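Local coordinates for protein collectin placenta 1 (Mus musculus, PDB 2OX9) that binds the leukocyte cell-surface glycan Lewis(x) through a calcium-dependent C-type lectin carbohydrate-recognition domain and probably acts as a scavenger receptor, at residues S37-L40 with V41-N44; L66-S69 with E70-E74. All coordinates share one frame; numbering follows the deposited sequence.

In the fold
Both interactions belong to the same C-type lectin domain, and each is a local contact within one continuous piece of chain. Interaction 1 comes first, where strand 39-40 runs out into the loop that leads to helix 46-54. Interaction 2 follows, in the loop that joins the antiparallel strands 66-67 and 76-77. Their centres lie about 17 Å apart, and their nearest atoms are about 5 Å apart without touching. Interaction 1 is buried and holds two ligands of a calcium ion shared with strand 125-131 and helix 46-54. Interaction 2 lies at the surface and holds a calcium pair on the sugar-binding side, so the domain carries calcium in two separate regions.

Interaction 1. Residues S37-L40 with V41-N44; sequences SSHL and VFIN. With CA (calcium ion), chain L.
The rings of His39 and Phe42 stack face to face, with centroids 3.8 Å apart and planes 30° from parallel. ND1 of His39 sits over the centre of the Phe42 ring, 3.3 Å from Phe42 CE2. CE1 of the histidine lies nearer the root of the phenylalanine, 3.4 Å from Phe42 CG. The histidine is held in this pose by its own neighbour. His39 ND1 donates to Leu40 O at 2.7 Å in a nearly straight bond. The oxygen lies close to the ring plane of His39, whereas the donor stands well above the carbonyl plane. With CG between the backbone N and the carbonyl carbon (chi1 61°), the imidazole can reach this carbonyl. Bond and stack together should limit rotation of the ring. Trp77 also meets the Phe42 ring.

Further along, a calcium ion is bound by Phe42 O at 2.3 Å and by Asn44 OD1 at 2.6 Å. Two waters bind it as well, and Glu48 and Glu129 complete the protein ligands. The backbone of His39 pairs with Glu129 on strand 125-131. Strand, loop and helix 46-54 thus meet at a calcium site of the C-type lectin fold.

Interaction 2. Residues L66-S69 with E70-E74; sequences LTDS and EQESE. With CA (calcium ion), chain I; CA (calcium ion), chain K.
The carboxylates of Asp68 and Glu72 meet with their planes 76° apart, and both open toward one calcium ion. Each grips this ion with both oxygens. Asp68 OD2 and Glu72 OE2 each bind this calcium ion at 2.4 Å, while Asp68 OD1 and Glu72 OE1 bind it at slightly longer range. Asp68 OD2 and Glu72 OE2 are only 3.0 Å apart, a closeness that the shared cation probably makes tolerable. The Glu72 side chain starts out away from Asp68 but bends at chi2 (57°), which brings its carboxylate back to the metal.

Glu72 OE1 also binds a second calcium ion at 2.3 Å and so bridges the two. Asn95, the backbone O of Glu104 and Asp105 complete the protein ligands of the first ion, and the backbone O of Pro102 and Asp105 those of the second. This paired calcium site belongs to the C-type lectin domain, and Glu104 is also part of its glycan pocket.

The backbone helps to set the aspartate. Ser73 N, inside the type II turn Gln71-Glu74, donates to Asp68 OD2 at 2.9 Å. It approaches on the anti side, 27° out of the carboxylate plane. A water bound to the second calcium donates to Asp68 O at 3.0 Å.

Interaction 1. Residues S37-L40 with V41-N44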
loop_
_atom_site.group_PDB
_atom_site.type_symbol
_atom_site.label_atom_id
_atom_site.label_comp_id
_atom_site.label_asym_id
_atom_site.label_seq_id
_atom_site.Cartn_x
_atom_site.Cartn_y
_atom_site.Cartn_z
ATOM N N SER A 37 13.047 3.082 -8.790
ATOM C CA SER A 37 12.943 4.531 -8.679
ATOM C C SER A 37 11.474 4.903 -8.441
ATOM O O SER A 37 10.954 5.852 -9.024
ATOM C CB SER A 37 13.459 5.217 -9.950
ATOM O OG SER A 37 14.837 4.944 -10.152
ATOM N N SER A 38 10.820 4.142 -7.571
ATOM C CA SER A 38 9.423 4.373 -7.228
ATOM C C SER A 38 9.235 4.099 -5.742
ATOM O O SER A 38 10.183 3.722 -5.053
ATOM C CB SER A 38 8.515 3.445 -8.051
ATOM O OG SER A 38 8.751 2.077 -7.762
ATOM N N HIS A 39 8.013 4.281 -5.252
ATOM C CA HIS A 39 7.718 4.021 -3.849
ATOM C C HIS A 39 6.416 3.235 -3.725
ATOM O O HIS A 39 5.590 3.246 -4.640
ATOM C CB HIS A 39 7.590 5.340 -3.075
ATOM C CG HIS A 39 6.494 6.229 -3.571
ATOM N ND1 HIS A 39 5.169 6.040 -3.232
ATOM C CD2 HIS A 39 6.521 7.291 -4.409
ATOM C CE1 HIS A 39 4.429 6.945 -3.844
ATOM N NE2 HIS A 39 5.224 7.717 -4.564
ATOM N N LEU A 40 6.250 2.519 -2.617
ATOM C CA LEU A 40 4.993 1.793 -2.410
ATOM C C LEU A 40 3.931 2.882 -2.532
ATOM O O LEU A 40 4.074 3.964 -1.971
ATOM C CB LEU A 40 4.967 1.147 -1.029
ATOM C CG LEU A 40 5.740 -0.178 -0.920
ATOM C CD1 LEU A 40 5.872 -0.584 0.540
ATOM C CD2 LEU A 40 5.004 -1.261 -1.707
ATOM N N VAL A 41 2.873 2.592 -3.277
ATOM C CA VAL A 41 1.808 3.552 -3.545
ATOM C C VAL A 41 1.224 4.392 -2.394
ATOM O O VAL A 41 0.926 3.888 -1.298
ATOM C CB VAL A 41 0.620 2.844 -4.289
ATOM C CG1 VAL A 41 -0.244 2.061 -3.285
ATOM C CG2 VAL A 41 -0.208 3.869 -5.038
ATOM N N PHE A 42 1.084 5.687 -2.659
ATOM C CA PHE A 42 0.472 6.629 -1.718
ATOM C C PHE A 42 -0.886 6.940 -2.342
ATOM O O PHE A 42 -0.958 7.469 -3.448
ATOM C CB PHE A 42 1.271 7.937 -1.615
ATOM C CG PHE A 42 2.671 7.772 -1.082
ATOM C CD1 PHE A 42 3.575 8.832 -1.152
ATOM C CD2 PHE A 42 3.093 6.569 -0.524
ATOM C CE1 PHE A 42 4.869 8.698 -0.682
ATOM C CE2 PHE A 42 4.395 6.426 -0.048
ATOM C CZ PHE A 42 5.285 7.498 -0.130
ATOM N N ILE A 43 -1.962 6.617 -1.641
ATOM C CA ILE A 43 -3.301 6.862 -2.176
ATOM C C ILE A 43 -3.827 8.151 -1.550
ATOM O O ILE A 43 -4.227 8.162 -0.388
ATOM C CB ILE A 43 -4.224 5.673 -1.855
ATOM C CG1 ILE A 43 -3.581 4.379 -2.378
ATOM C CG2 ILE A 43 -5.600 5.880 -2.493
ATOM C CD1 ILE A 43 -4.362 3.120 -2.048
ATOM N N ASN A 44 -3.827 9.226 -2.340
ATOM C CA ASN A 44 -4.230 10.550 -1.873
ATOM C C ASN A 44 -5.651 11.031 -2.179
ATOM O O ASN A 44 -6.014 12.135 -1.782
ATOM C CB ASN A 44 -3.257 11.602 -2.421
ATOM C CG ASN A 44 -1.818 11.119 -2.448
ATOM O OD1 ASN A 44 -1.399 10.395 -3.360
ATOM N ND2 ASN A 44 -1.053 11.513 -1.440
HETATM CA CA CA L . -0.436 8.836 -5.211
HETATM O O HOH W 1 -0.592 10.674 -6.479
HETATM O O HOH W 2 1.398 10.003 -4.262
#

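Interaction 2. Residues L66-S69 with E70-E74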
loop_
_atom_site.group_PDB
_atom_site.type_symbol
_atom_site.label_atom_id
_atom_site.label_comp_id
_atom_site.label_asym_id
_atom_site.label_seq_id
_atom_site.Cartn_x
_atom_site.Cartn_y
_atom_site.Cartn_z
ATOM N N LEU A 66 1.898 2.846 3.554
ATOM C CA LEU A 66 1.369 3.400 4.798
ATOM C C LEU A 66 1.682 2.520 6.006
ATOM O O LEU A 66 1.418 1.317 5.978
ATOM C CB LEU A 66 -0.149 3.527 4.680
ATOM C CG LEU A 66 -0.852 4.306 5.779
ATOM C CD1 LEU A 66 -0.522 5.776 5.571
ATOM C CD2 LEU A 66 -2.362 4.097 5.727
ATOM N N THR A 67 2.216 3.116 7.073
ATOM C CA THR A 67 2.537 2.352 8.283
ATOM C C THR A 67 2.379 3.206 9.537
ATOM O O THR A 67 2.271 4.440 9.460
ATOM C CB THR A 67 4.002 1.839 8.295
ATOM O OG1 THR A 67 4.888 2.936 8.533
ATOM C CG2 THR A 67 4.372 1.184 6.979
ATOM N N ASP A 68 2.372 2.544 10.691
ATOM C CA ASP A 68 2.275 3.241 11.971
ATOM C C ASP A 68 3.302 2.614 12.915
ATOM O O ASP A 68 3.063 2.455 14.116
ATOM C CB ASP A 68 0.840 3.152 12.537
ATOM C CG ASP A 68 0.494 1.777 13.082
ATOM O OD1 ASP A 68 1.087 0.784 12.632
ATOM O OD2 ASP A 68 -0.394 1.684 13.954
ATOM N N SER A 69 4.452 2.255 12.344
ATOM C CA SER A 69 5.552 1.648 13.089
ATOM C C SER A 69 6.255 2.669 13.971
ATOM O O SER A 69 6.707 2.340 15.064
ATOM C CB SER A 69 6.585 1.044 12.134
ATOM O OG SER A 69 6.033 -0.019 11.380
ATOM N N GLU A 70 6.357 3.900 13.479
ATOM C CA GLU A 70 7.017 4.974 14.213
ATOM C C GLU A 70 6.303 5.212 15.539
ATOM O O GLU A 70 6.937 5.324 16.590
ATOM C CB GLU A 70 7.006 6.263 13.385
ATOM C CG GLU A 70 8.319 7.034 13.402
ATOM C CD GLU A 70 8.196 8.434 12.807
ATOM O OE1 GLU A 70 7.728 8.567 11.652
ATOM O OE2 GLU A 70 8.575 9.406 13.499
ATOM N N GLN A 71 4.980 5.296 15.477
ATOM C CA GLN A 71 4.157 5.513 16.660
ATOM C C GLN A 71 2.790 4.882 16.419
ATOM O O GLN A 71 2.025 5.339 15.572
ATOM C CB GLN A 71 4.000 7.011 16.931
ATOM C CG GLN A 71 3.424 7.343 18.300
ATOM C CD GLN A 71 3.402 8.838 18.580
ATOM O OE1 GLN A 71 4.433 9.514 18.503
ATOM N NE2 GLN A 71 2.225 9.360 18.914
ATOM N N GLU A 72 2.499 3.820 17.161
ATOM C CA GLU A 72 1.232 3.110 17.029
ATOM C C GLU A 72 0.044 4.064 16.875
ATOM O O GLU A 72 -0.083 5.044 17.613
ATOM C CB GLU A 72 1.031 2.195 18.243
ATOM C CG GLU A 72 -0.191 1.292 18.183
ATOM C CD GLU A 72 -0.205 0.392 16.955
ATOM O OE1 GLU A 72 0.872 -0.099 16.565
ATOM O OE2 GLU A 72 -1.297 0.167 16.392
ATOM N N SER A 73 -0.809 3.765 15.896
ATOM C CA SER A 73 -2.011 4.542 15.587
ATOM C C SER A 73 -1.784 5.844 14.837
ATOM O O SER A 73 -2.739 6.517 14.453
ATOM C CB SER A 73 -2.818 4.819 16.855
ATOM O OG SER A 73 -3.452 3.632 17.302
ATOM N N GLU A 74 -0.521 6.197 14.630
ATOM C CA GLU A 74 -0.175 7.413 13.901
ATOM C C GLU A 74 0.264 6.965 12.512
ATOM O O GLU A 74 1.444 6.718 12.274
ATOM C CB GLU A 74 0.966 8.141 14.619
ATOM C CG GLU A 74 1.394 9.462 13.997
ATOM C CD GLU A 74 2.415 10.190 14.859
ATOM O OE1 GLU A 74 2.963 11.219 14.409
ATOM O OE2 GLU A 74 2.668 9.734 15.995
HETATM CA CA CA I . -0.319 -0.686 14.377
HETATM CA CA CA K . 2.772 -1.415 16.462
HETATM O O HOH W 3 5.336 5.317 10.675
HETATM O O HOH W 4 3.455 0.590 16.407
HETATM O O HOH W 5 -2.889 -1.145 13.983
HETATM O O HOH W 6 1.985 -1.720 18.829
#